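Local coordinates for GARP domain-containing protein (Trypanosoma brucei brucei TREU927, PDB 6XZ6) that serves as a receptor for the host complement regulator factor H, binding its domain D5, and increases transmission of trypanosomes to tsetse flies, at residues A150-A155 / E176-L181; V19-R24 / A139-D144; A8-T13 / N128-Q133; K56-G61 / A210-I215. All blocks are in the same frame, centred on the assembly; numbering follows the deposited sequence.

Interaction 1: A150-A155 / E176-L181; sequences ALTRAA and EAANKL
Ala177 meets Leu151 first, its CB lying 4.0 Å from Leu151 CD2. That CB points along the flank of helix 165-208 and not straight at its partner, and the same methyl also packs on Leu104 and Phe107 of helix 67-125, so Ala177 is shared between two helices. The Leu151 branch does not stop at the methyl: CD2 comes within 3.8 Å of the backbone N of Ala178, resting against the main chain between the two alanines. Its position follows from a trans first torsion (chi1 -154°), which swings the isobutyl group across the gap. At Ala178 the backbones are nearest, with its CA 6.1 Å from Leu151 CA, and its CB faces helix 148-161 directly. There it meets Thr152 methyl to methyl, CB to CG2 at 3.5 Å, while Thr152 OG1 makes a weak hydrogen bond to Glu149 O in its own helix. Leu181, one turn further on, ends the contact with a looser approach, CD2 to Leu151 CD2 at 4.4 Å; it also packs on Leu29 and Val146. The side-chain pairings across the contact are carbon to carbon, and the two segments together bury 169 Å². The segment axes approach to 9.2 Å at 170°, with small residues carrying much of the interface. Together with the short connection between residues 161 and 165, this geometry is that of an antiparallel helical hairpin, here built into an elongated, all-helical bundle.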
loop_
_atom_site.group_PDB
_atom_site.type_symbol
_atom_site.label_atom_id
_atom_site.label_comp_id
_atom_site.label_asym_id
_atom_site.label_seq_id
_atom_site.Cartn_x
_atom_site.Cartn_y
_atom_site.Cartn_z
ATOM N N ALA A 150 -10.201 3.347 -4.821
ATOM C CA ALA A 150 -10.420 4.151 -3.608
ATOM C C ALA A 150 -9.247 5.092 -3.399
ATOM O O ALA A 150 -9.447 6.234 -2.996
ATOM C CB ALA A 150 -10.579 3.255 -2.390
ATOM N N LEU A 151 -8.029 4.621 -3.684
ATOM C CA LEU A 151 -6.816 5.414 -3.578
ATOM C C LEU A 151 -6.861 6.634 -4.515
ATOM O O LEU A 151 -6.605 7.734 -4.038
ATOM C CB LEU A 151 -5.595 4.520 -3.866
ATOM C CG LEU A 151 -4.244 4.888 -3.282
ATOM C CD1 LEU A 151 -4.289 5.039 -1.767
ATOM C CD2 LEU A 151 -3.267 3.816 -3.597
ATOM N N THR A 152 -7.231 6.472 -5.812
ATOM C CA THR A 152 -7.288 7.568 -6.799
ATOM C C THR A 152 -8.464 8.508 -6.554
ATOM O O THR A 152 -8.334 9.716 -6.771
ATOM C CB THR A 152 -7.275 7.059 -8.261
ATOM O OG1 THR A 152 -8.398 6.205 -8.496
ATOM C CG2 THR A 152 -6.020 6.325 -8.624
ATOM N N ARG A 153 -9.621 7.963 -6.132
ATOM C CA ARG A 153 -10.825 8.758 -5.848
ATOM C C ARG A 153 -10.542 9.778 -4.741
ATOM O O ARG A 153 -10.799 10.974 -4.918
ATOM C CB ARG A 153 -11.979 7.846 -5.459
ATOM C CG ARG A 153 -13.354 8.455 -5.663
ATOM C CD ARG A 153 -14.444 7.745 -4.885
ATOM N NE ARG A 153 -14.023 7.518 -3.507
ATOM C CZ ARG A 153 -13.937 6.322 -2.949
ATOM N NH1 ARG A 153 -14.305 5.239 -3.626
ATOM N NH2 ARG A 153 -13.490 6.194 -1.707
ATOM N N ALA A 154 -9.937 9.318 -3.643
ATOM C CA ALA A 154 -9.571 10.150 -2.518
ATOM C C ALA A 154 -8.468 11.170 -2.908
ATOM O O ALA A 154 -8.457 12.293 -2.377
ATOM C CB ALA A 154 -9.124 9.272 -1.364
ATOM N N ALA A 155 -7.568 10.796 -3.857
ATOM C CA ALA A 155 -6.489 11.675 -4.357
ATOM C C ALA A 155 -7.059 12.786 -5.253
ATOM O O ALA A 155 -6.660 13.932 -5.135
ATOM C CB ALA A 155 -5.435 10.870 -5.098
ATOM N N GLU A 176 0.381 6.370 -9.415
ATOM C CA GLU A 176 1.452 5.380 -9.531
ATOM C C GLU A 176 1.246 4.253 -8.522
ATOM O O GLU A 176 1.463 3.097 -8.860
ATOM C CB GLU A 176 2.824 6.026 -9.288
ATOM C CG GLU A 176 3.615 6.280 -10.553
ATOM C CD GLU A 176 3.924 7.740 -10.841
ATOM O OE1 GLU A 176 4.720 8.349 -10.084
ATOM O OE2 GLU A 176 3.376 8.273 -11.834
ATOM N N ALA A 177 0.828 4.592 -7.289
ATOM C CA ALA A 177 0.591 3.650 -6.198
ATOM C C ALA A 177 -0.655 2.808 -6.427
ATOM O O ALA A 177 -0.658 1.639 -6.054
ATOM C CB ALA A 177 0.489 4.395 -4.893
ATOM N N ALA A 178 -1.706 3.381 -7.053
ATOM C CA ALA A 178 -2.899 2.631 -7.416
ATOM C C ALA A 178 -2.504 1.544 -8.440
ATOM O O ALA A 178 -2.983 0.424 -8.320
ATOM C CB ALA A 178 -3.944 3.555 -7.999
ATOM N N ASN A 179 -1.572 1.836 -9.387
ATOM C CA ASN A 179 -1.094 0.826 -10.349
ATOM C C ASN A 179 -0.227 -0.244 -9.666
ATOM O O ASN A 179 -0.320 -1.422 -10.001
ATOM C CB ASN A 179 -0.350 1.467 -11.543
ATOM C CG ASN A 179 -1.227 2.331 -12.427
ATOM O OD1 ASN A 179 -2.421 2.056 -12.641
ATOM N ND2 ASN A 179 -0.655 3.402 -12.970
ATOM N N LYS A 180 0.619 0.166 -8.728
ATOM C CA LYS A 180 1.474 -0.738 -7.981
ATOM C C LYS A 180 0.620 -1.657 -7.087
ATOM O O LYS A 180 0.938 -2.830 -6.939
ATOM C CB LYS A 180 2.490 0.061 -7.151
ATOM C CG LYS A 180 3.890 0.004 -7.703
ATOM C CD LYS A 180 4.343 1.279 -8.345
ATOM C CE LYS A 180 5.653 1.085 -9.074
ATOM N NZ LYS A 180 6.035 2.293 -9.849
ATOM N N LEU A 181 -0.483 -1.139 -6.533
ATOM C CA LEU A 181 -1.404 -1.901 -5.699
ATOM C C LEU A 181 -2.162 -2.926 -6.540
ATOM O O LEU A 181 -2.360 -4.032 -6.070
ATOM C CB LEU A 181 -2.352 -0.947 -4.934
ATOM C CG LEU A 181 -3.358 -1.545 -3.938
ATOM C CD1 LEU A 181 -2.677 -2.425 -2.880
ATOM C CD2 LEU A 181 -4.121 -0.454 -3.256
#

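Interaction 2: V19-R24 / A139-D144; sequences VAKQLR and ATAVAD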
loop_
_atom_site.group_PDB
_atom_site.type_symbol
_atom_site.label_atom_id
_atom_site.label_comp_id
_atom_site.label_asym_id
_atom_site.label_seq_id
_atom_site.Cartn_x
_atom_site.Cartn_y
_atom_site.Cartn_z
ATOM N N VAL A 19 -7.743 10.185 3.095
ATOM C CA VAL A 19 -6.395 9.873 2.623
ATOM C C VAL A 19 -5.524 9.286 3.733
ATOM O O VAL A 19 -4.841 8.291 3.486
ATOM C CB VAL A 19 -5.704 11.071 1.927
ATOM C CG1 VAL A 19 -4.245 10.788 1.724
ATOM C CG2 VAL A 19 -6.349 11.408 0.592
ATOM N N ALA A 20 -5.519 9.894 4.937
ATOM C CA ALA A 20 -4.706 9.429 6.084
ATOM C C ALA A 20 -5.023 7.994 6.498
ATOM O O ALA A 20 -4.104 7.227 6.803
ATOM C CB ALA A 20 -4.889 10.354 7.271
ATOM N N LYS A 21 -6.330 7.644 6.508
ATOM C CA LYS A 21 -6.883 6.328 6.848
ATOM C C LYS A 21 -6.416 5.250 5.863
ATOM O O LYS A 21 -6.129 4.132 6.281
ATOM C CB LYS A 21 -8.405 6.395 6.881
ATOM C CG LYS A 21 -8.996 6.973 8.161
ATOM C CD LYS A 21 -10.525 7.100 8.042
ATOM C CE LYS A 21 -11.254 5.783 8.098
ATOM N NZ LYS A 21 -12.723 5.945 8.267
ATOM N N GLN A 22 -6.307 5.591 4.572
ATOM C CA GLN A 22 -5.815 4.694 3.507
ATOM C C GLN A 22 -4.314 4.458 3.636
ATOM O O GLN A 22 -3.851 3.339 3.416
ATOM C CB GLN A 22 -6.084 5.300 2.132
ATOM C CG GLN A 22 -7.552 5.350 1.787
ATOM C CD GLN A 22 -7.787 6.017 0.465
ATOM O OE1 GLN A 22 -6.935 6.735 -0.095
ATOM N NE2 GLN A 22 -8.954 5.781 -0.065
ATOM N N LEU A 23 -3.550 5.515 3.966
ATOM C CA LEU A 23 -2.093 5.445 4.136
ATOM C C LEU A 23 -1.676 4.628 5.361
ATOM O O LEU A 23 -0.642 3.985 5.334
ATOM C CB LEU A 23 -1.446 6.860 4.122
ATOM C CG LEU A 23 -1.666 7.694 2.809
ATOM C CD1 LEU A 23 -1.172 9.065 2.960
ATOM C CD2 LEU A 23 -0.982 7.074 1.625
ATOM N N ARG A 24 -2.495 4.575 6.399
ATOM C CA ARG A 24 -2.200 3.756 7.577
ATOM C C ARG A 24 -2.532 2.278 7.327
ATOM O O ARG A 24 -1.889 1.414 7.911
ATOM C CB ARG A 24 -2.948 4.294 8.793
ATOM C CG ARG A 24 -2.534 5.708 9.134
ATOM C CD ARG A 24 -3.540 6.326 10.051
ATOM N NE ARG A 24 -3.224 7.716 10.385
ATOM C CZ ARG A 24 -4.101 8.587 10.874
ATOM N NH1 ARG A 24 -5.370 8.236 11.062
ATOM N NH2 ARG A 24 -3.727 9.821 11.147
ATOM N N ALA A 139 -7.349 10.662 14.511
ATOM C CA ALA A 139 -5.964 10.611 14.970
ATOM C C ALA A 139 -5.328 9.267 14.696
ATOM O O ALA A 139 -4.269 9.221 14.083
ATOM C CB ALA A 139 -5.884 10.939 16.448
ATOM N N THR A 140 -5.996 8.176 15.070
ATOM C CA THR A 140 -5.438 6.831 14.884
ATOM C C THR A 140 -6.264 5.924 13.934
ATOM O O THR A 140 -5.838 4.792 13.681
ATOM C CB THR A 140 -5.194 6.174 16.241
ATOM O OG1 THR A 140 -6.353 6.355 17.067
ATOM C CG2 THR A 140 -3.969 6.743 16.928
ATOM N N ALA A 141 -7.399 6.427 13.388
ATOM C CA ALA A 141 -8.272 5.697 12.468
ATOM C C ALA A 141 -7.519 5.142 11.251
ATOM O O ALA A 141 -6.634 5.805 10.692
ATOM C CB ALA A 141 -9.424 6.582 12.016
ATOM N N VAL A 142 -7.868 3.896 10.879
ATOM C CA VAL A 142 -7.307 3.115 9.766
ATOM C C VAL A 142 -8.488 2.681 8.879
ATOM O O VAL A 142 -9.564 2.380 9.409
ATOM C CB VAL A 142 -6.515 1.890 10.302
ATOM C CG1 VAL A 142 -5.841 1.131 9.172
ATOM C CG2 VAL A 142 -5.480 2.316 11.327
ATOM N N ALA A 143 -8.303 2.678 7.537
ATOM C CA ALA A 143 -9.346 2.296 6.582
ATOM C C ALA A 143 -9.586 0.823 6.676
ATOM O O ALA A 143 -8.672 0.084 7.000
ATOM C CB ALA A 143 -8.925 2.645 5.158
ATOM N N ASP A 144 -10.808 0.389 6.363
ATOM C CA ASP A 144 -11.167 -1.015 6.370
ATOM C C ASP A 144 -10.493 -1.776 5.239
ATOM O O ASP A 144 -10.094 -2.905 5.429
ATOM C CB ASP A 144 -12.696 -1.170 6.365
ATOM C CG ASP A 144 -13.346 -0.702 7.660
ATOM O OD1 ASP A 144 -12.898 -1.137 8.742
ATOM O OD2 ASP A 144 -14.300 0.103 7.589
#
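Arg24 and Lys21 of helix 4-61, the long helix of an elongated helical bundle, receive residues 139-144, part of the irregular linker that joins helix 129-137 to helix 148-161 and packs on the long helix just after the Cys17-Cys138 disulfide. Two hydrogen bonds fix its path. Ala143 N donates to Lys21 O at 2.9 Å, tying the linker to the helix backbone. Arg24 supplies the other through NH1, and further bonds outside the two segments hold its guanidinium: NE pairs with Glu112, NH2 with Ser116, and NH1 also reaches Cys138 O at the start of the linker. Ala139 O lies over a face of this group, 3.0 Å from Arg24 NH2 but at a poor angle for a hydrogen bond, so its attraction is probably electrostatic. Ala20 CB also covers a guanidinium face, over the centre. Aliphatic van der Waals contacts lie between: Lys21 CG is 3.9 Å from Ala141 CB, and Val142 CG2 lies 4.1 Å from Arg24 CB. The Arg24 chain, extended from CG to NE (chi3 -178°), runs past Val142 to place its charged end at Ala141. There NH1 reaches Ala141 O at 2.8 Å with an N-H...O angle of 163°, on an oxygen lone pair and within the guanidinium plane.

Interaction 3: A8-T13 / N128-Q133; sequences AELEQT and NETIKQ
Leu10 and Ile131 mark the closest backbone approach, their CA atoms 5.6 Å apart, between two short helical segments that run the same way: the axes of 8-13 and 129-133 are 9.8 Å apart and differ in direction by only 6°. Ile131 is the central side chain. Its CG2, trans to the backbone N because chi1 is -59°, reaches the polar ends of Glu9 and Thr13, at 3.6 Å from Glu9 OE1 and 3.5 Å from Thr13 OG1. CD1 rests on the Glu9 stem, 3.9 Å from Glu9 CD, and the two side chains cross at about a right angle. Leu10 flanks the isoleucine, CB to Ile131 CG1 at 4.0 Å, and its CD2 meets Thr130 CG2. Thr13 OG1 is held by a 2.7 Å hydrogen bond to Glu9 O, which takes Thr13 N on the opposite face of its carbonyl plane. The Glu9 carboxylate is bound through OE1 to Gly127 N and forms a salt bridge with Arg16 of the complement factor H chain, so this packing adjoins the ligand interface. Further along helix 129-137, Leu134 packs on both Leu10 and Thr13 and Ala135 on Thr13, while Leu6, earlier in helix 4-61, also packs on Ile131.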
loop_
_atom_site.group_PDB
_atom_site.type_symbol
_atom_site.label_atom_id
_atom_site.label_comp_id
_atom_site.label_asym_id
_atom_site.label_seq_id
_atom_site.Cartn_x
_atom_site.Cartn_y
_atom_site.Cartn_z
ATOM N N ALA A 8 -16.106 24.635 3.508
ATOM C CA ALA A 8 -14.866 24.408 2.770
ATOM C C ALA A 8 -13.875 23.642 3.645
ATOM O O ALA A 8 -13.403 22.564 3.261
ATOM C CB ALA A 8 -14.257 25.743 2.368
ATOM N N GLU A 9 -13.601 24.177 4.838
ATOM C CA GLU A 9 -12.685 23.589 5.787
ATOM C C GLU A 9 -13.141 22.211 6.275
ATOM O O GLU A 9 -12.308 21.353 6.546
ATOM C CB GLU A 9 -12.428 24.569 6.937
ATOM C CG GLU A 9 -11.323 24.084 7.874
ATOM C CD GLU A 9 -11.058 24.891 9.123
ATOM O OE1 GLU A 9 -10.319 24.366 9.986
ATOM O OE2 GLU A 9 -11.584 26.025 9.245
ATOM N N LEU A 10 -14.458 21.984 6.370
ATOM C CA LEU A 10 -14.994 20.670 6.798
ATOM C C LEU A 10 -14.837 19.654 5.662
ATOM O O LEU A 10 -14.451 18.514 5.917
ATOM C CB LEU A 10 -16.453 20.774 7.280
ATOM C CG LEU A 10 -17.141 19.522 7.832
ATOM C CD1 LEU A 10 -16.246 18.746 8.885
ATOM C CD2 LEU A 10 -18.430 19.882 8.424
ATOM N N GLU A 11 -15.080 20.086 4.404
ATOM C CA GLU A 11 -14.895 19.264 3.200
ATOM C C GLU A 11 -13.433 18.892 3.056
ATOM O O GLU A 11 -13.138 17.725 2.794
ATOM C CB GLU A 11 -15.441 19.954 1.921
ATOM C CG GLU A 11 -16.915 19.669 1.647
ATOM C CD GLU A 11 -17.460 18.297 2.048
ATOM O OE1 GLU A 11 -18.267 18.234 3.008
ATOM O OE2 GLU A 11 -17.068 17.285 1.416
ATOM N N GLN A 12 -12.523 19.868 3.307
ATOM C CA GLN A 12 -11.056 19.693 3.271
ATOM C C GLN A 12 -10.554 18.762 4.366
ATOM O O GLN A 12 -9.646 17.991 4.103
ATOM C CB GLN A 12 -10.317 21.038 3.404
ATOM C CG GLN A 12 -10.407 21.955 2.190
ATOM C CD GLN A 12 -9.980 23.364 2.510
ATOM O OE1 GLN A 12 -9.349 23.671 3.541
ATOM N NE2 GLN A 12 -10.324 24.248 1.620
ATOM N N THR A 13 -11.078 18.887 5.601
ATOM C CA THR A 13 -10.635 18.079 6.750
ATOM C C THR A 13 -11.035 16.605 6.539
ATOM O O THR A 13 -10.245 15.726 6.841
ATOM C CB THR A 13 -11.106 18.704 8.084
ATOM O OG1 THR A 13 -10.628 20.039 8.134
ATOM C CG2 THR A 13 -10.576 17.961 9.311
ATOM N N ASN A 128 -14.198 25.205 13.629
ATOM C CA ASN A 128 -15.448 24.817 14.309
ATOM C C ASN A 128 -15.096 23.717 15.280
ATOM O O ASN A 128 -14.018 23.115 15.178
ATOM C CB ASN A 128 -16.380 24.158 13.271
ATOM C CG ASN A 128 -17.755 24.679 13.192
ATOM O OD1 ASN A 128 -18.199 25.512 13.997
ATOM N ND2 ASN A 128 -18.478 24.166 12.204
ATOM N N GLU A 129 -16.053 23.376 16.169
ATOM C CA GLU A 129 -15.848 22.294 17.111
ATOM C C GLU A 129 -16.146 20.949 16.394
ATOM O O GLU A 129 -15.624 19.910 16.811
ATOM C CB GLU A 129 -16.652 22.577 18.386
ATOM C CG GLU A 129 -16.129 21.984 19.683
ATOM C CD GLU A 129 -14.651 22.043 20.004
ATOM O OE1 GLU A 129 -14.007 20.965 20.047
ATOM O OE2 GLU A 129 -14.135 23.173 20.174
ATOM N N THR A 130 -16.907 20.993 15.265
ATOM C CA THR A 130 -17.215 19.857 14.373
ATOM C C THR A 130 -15.925 19.437 13.630
ATOM O O THR A 130 -15.578 18.259 13.613
ATOM C CB THR A 130 -18.289 20.263 13.361
ATOM O OG1 THR A 130 -19.450 20.694 14.053
ATOM C CG2 THR A 130 -18.641 19.147 12.386
ATOM N N ILE A 131 -15.225 20.412 13.018
ATOM C CA ILE A 131 -13.944 20.225 12.315
ATOM C C ILE A 131 -12.873 19.667 13.284
ATOM O O ILE A 131 -12.212 18.695 12.935
ATOM C CB ILE A 131 -13.501 21.539 11.602
ATOM C CG1 ILE A 131 -14.570 21.993 10.571
ATOM C CG2 ILE A 131 -12.112 21.394 10.956
ATOM C CD1 ILE A 131 -14.552 23.488 10.180
ATOM N N LYS A 132 -12.740 20.249 14.504
ATOM C CA LYS A 132 -11.796 19.808 15.552
ATOM C C LYS A 132 -12.160 18.398 16.000
ATOM O O LYS A 132 -11.251 17.604 16.273
ATOM C CB LYS A 132 -11.846 20.713 16.789
ATOM C CG LYS A 132 -11.082 21.997 16.694
ATOM C CD LYS A 132 -11.183 22.722 18.037
ATOM C CE LYS A 132 -10.640 24.133 17.959
ATOM N NZ LYS A 132 -11.274 25.017 18.976
ATOM N N GLN A 133 -13.496 18.089 16.063
ATOM C CA GLN A 133 -13.966 16.765 16.489
ATOM C C GLN A 133 -13.675 15.688 15.461
ATOM O O GLN A 133 -13.273 14.589 15.847
ATOM C CB GLN A 133 -15.446 16.776 16.836
ATOM C CG GLN A 133 -15.926 15.473 17.423
ATOM C CD GLN A 133 -17.398 15.367 17.347
ATOM O OE1 GLN A 133 -17.983 15.156 16.285
ATOM N NE2 GLN A 133 -18.017 15.529 18.476
#

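Interaction 4: K56-G61 / A210-I215; sequences KRAEAG and AQFPEI
Arg57 takes hold of Phe212 O side-on with two nitrogens, NE at 3.1 Å and NH1 at 3.0 Å from that oxygen. The oxygen lies near the guanidinium plane, so both N-H groups can be used, although their angles of 143° and 142° are those of a shared acceptor. NH1 arrives nearly along the C=O axis, whereas NE sits above the carbonyl plane. Glu214 adds charge from another direction. Its CG lies over a guanidinium face, 3.5 Å above the plane and offset toward the rim, and its OE2 forms a salt bridge with Arg57 NH2 at 3.4 Å; because the carboxylate oxygen stands off the plane of the guanidinium, the attraction is one of charge and not a directed hydrogen bond. The all-trans Arg57 chain (chi1 166°) delivers the group to this place, passing Pro213 O beside CG on the way. Next to this polar group, the Phe212 ring lies against the helix backbone: CD2 is 3.5 Å from Ala58 CA and CD1 is 3.5 Å from Gly61 C. Ala58 O sits over the centre of one ring face and Gln211 CG over the centre of the other. Gly61 has no side chain, and the ring packs directly on its backbone. In the next shell Ala58 packs on Ala76 and Ala209, Gln69 touches both Gln211 and Phe212, and Glu59 is salt-bridged to Arg77, so helix 67-125 backs the site. The arrangement is that of an irregular C-terminal tail leaving helix 165-208 and folding across the C-terminal end of helix 4-61 in a helical bundle.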
loop_
_atom_site.group_PDB
_atom_site.type_symbol
_atom_site.label_atom_id
_atom_site.label_comp_id
_atom_site.label_asym_id
_atom_site.label_seq_id
_atom_site.Cartn_x
_atom_site.Cartn_y
_atom_site.Cartn_z
ATOM N N LYS A 56 10.910 -40.662 -7.826
ATOM C CA LYS A 56 12.024 -41.531 -7.466
ATOM C C LYS A 56 11.545 -42.920 -7.034
ATOM O O LYS A 56 12.174 -43.916 -7.384
ATOM C CB LYS A 56 12.918 -40.876 -6.408
ATOM C CG LYS A 56 13.979 -39.946 -7.007
ATOM C CD LYS A 56 14.850 -39.331 -5.903
ATOM C CE LYS A 56 15.754 -38.217 -6.371
ATOM N NZ LYS A 56 16.335 -37.476 -5.217
ATOM N N ARG A 57 10.410 -42.989 -6.320
ATOM C CA ARG A 57 9.749 -44.223 -5.868
ATOM C C ARG A 57 9.193 -44.984 -7.093
ATOM O O ARG A 57 9.267 -46.214 -7.139
ATOM C CB ARG A 57 8.635 -43.869 -4.854
ATOM C CG ARG A 57 7.644 -44.972 -4.536
ATOM C CD ARG A 57 6.579 -44.493 -3.577
ATOM N NE ARG A 57 5.490 -45.461 -3.442
ATOM C CZ ARG A 57 4.422 -45.295 -2.665
ATOM N NH1 ARG A 57 3.485 -46.236 -2.603
ATOM N NH2 ARG A 57 4.283 -44.188 -1.941
ATOM N N ALA A 58 8.651 -44.247 -8.082
ATOM C CA ALA A 58 8.126 -44.829 -9.315
ATOM C C ALA A 58 9.240 -45.376 -10.223
ATOM O O ALA A 58 9.129 -46.495 -10.717
ATOM C CB ALA A 58 7.273 -43.815 -10.059
ATOM N N GLU A 59 10.310 -44.597 -10.416
ATOM C CA GLU A 59 11.448 -44.951 -11.260
ATOM C C GLU A 59 12.191 -46.173 -10.747
ATOM O O GLU A 59 12.530 -47.043 -11.545
ATOM C CB GLU A 59 12.371 -43.746 -11.468
ATOM C CG GLU A 59 11.759 -42.729 -12.425
ATOM C CD GLU A 59 12.458 -41.401 -12.626
ATOM O OE1 GLU A 59 13.110 -40.899 -11.682
ATOM O OE2 GLU A 59 12.325 -40.852 -13.743
ATOM N N ALA A 60 12.388 -46.272 -9.422
ATOM C CA ALA A 60 13.024 -47.425 -8.776
ATOM C C ALA A 60 12.098 -48.658 -8.862
ATOM O O ALA A 60 12.575 -49.771 -9.097
ATOM C CB ALA A 60 13.342 -47.102 -7.328
ATOM N N GLY A 61 10.792 -48.428 -8.714
ATOM C CA GLY A 61 9.763 -49.458 -8.801
ATOM C C GLY A 61 9.584 -50.064 -10.182
ATOM O O GLY A 61 9.408 -51.276 -10.306
ATOM N N ALA A 210 1.827 -44.786 -6.433
ATOM C CA ALA A 210 1.118 -45.530 -5.394
ATOM C C ALA A 210 1.302 -47.050 -5.500
ATOM O O ALA A 210 1.378 -47.734 -4.473
ATOM C CB ALA A 210 -0.358 -45.168 -5.414
ATOM N N GLN A 211 1.416 -47.563 -6.739
ATOM C CA GLN A 211 1.575 -48.989 -7.024
ATOM C C GLN A 211 2.945 -49.574 -6.632
ATOM O O GLN A 211 3.040 -50.789 -6.455
ATOM C CB GLN A 211 1.253 -49.282 -8.504
ATOM C CG GLN A 211 2.234 -48.703 -9.516
ATOM C CD GLN A 211 1.735 -48.826 -10.935
ATOM O OE1 GLN A 211 2.013 -49.797 -11.660
ATOM N NE2 GLN A 211 0.963 -47.841 -11.361
ATOM N N PHE A 212 3.990 -48.730 -6.495
ATOM C CA PHE A 212 5.367 -49.161 -6.203
ATOM C C PHE A 212 5.782 -49.115 -4.703
ATOM O O PHE A 212 5.097 -48.465 -3.908
ATOM C CB PHE A 212 6.360 -48.353 -7.057
ATOM C CG PHE A 212 6.010 -48.233 -8.521
ATOM C CD1 PHE A 212 6.231 -49.293 -9.399
ATOM C CD2 PHE A 212 5.481 -47.055 -9.030
ATOM C CE1 PHE A 212 5.925 -49.171 -10.759
ATOM C CE2 PHE A 212 5.190 -46.928 -10.391
ATOM C CZ PHE A 212 5.411 -47.986 -11.245
ATOM N N PRO A 213 6.899 -49.784 -4.289
ATOM C CA PRO A 213 7.301 -49.725 -2.873
ATOM C C PRO A 213 8.013 -48.418 -2.500
ATOM O O PRO A 213 8.786 -47.883 -3.305
ATOM C CB PRO A 213 8.263 -50.918 -2.726
ATOM C CG PRO A 213 8.278 -51.622 -4.049
ATOM C CD PRO A 213 7.835 -50.632 -5.056
ATOM N N GLU A 214 7.792 -47.932 -1.260
ATOM C CA GLU A 214 8.435 -46.726 -0.707
ATOM C C GLU A 214 9.931 -47.032 -0.388
ATOM O O GLU A 214 10.300 -48.208 -0.306
ATOM C CB GLU A 214 7.704 -46.263 0.581
ATOM C CG GLU A 214 6.241 -45.874 0.394
ATOM C CD GLU A 214 5.429 -45.444 1.606
ATOM O OE1 GLU A 214 5.730 -45.893 2.736
ATOM O OE2 GLU A 214 4.467 -44.665 1.415
ATOM N N ILE A 215 10.787 -46.000 -0.195
ATOM C CA ILE A 215 12.190 -46.268 0.176
ATOM C C ILE A 215 12.420 -45.986 1.678
ATOM O O ILE A 215 11.479 -45.977 2.478
ATOM C CB ILE A 215 13.275 -45.608 -0.732
ATOM C CG1 ILE A 215 13.409 -44.087 -0.486
ATOM C CG2 ILE A 215 13.061 -45.929 -2.211
ATOM C CD1 ILE A 215 14.715 -43.679 0.227
#

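Helix 4-61 is the common element: interaction 3 uses its start, interaction 2 follows, and interaction 4 lies at its far end. Along the chain these three cross pairwise, their segments alternating, and interaction 1 opens after 2 and 3 have closed. Interactions 2 and 3 have centres about 17 Å apart, and their second segments lie in helix 129-137 and the linker after it. Interaction 1, formed by the next two helices, has its centre about 14 Å from that of interaction 2 and touches it through Gln22 NE2, 3.0 Å from Ala150 O. Interaction 4 stands alone, about 53 to 73 Å from the other centres. Chain-distant contacts therefore occur toward both ends of the elongated bundle, with factor H at interaction 3.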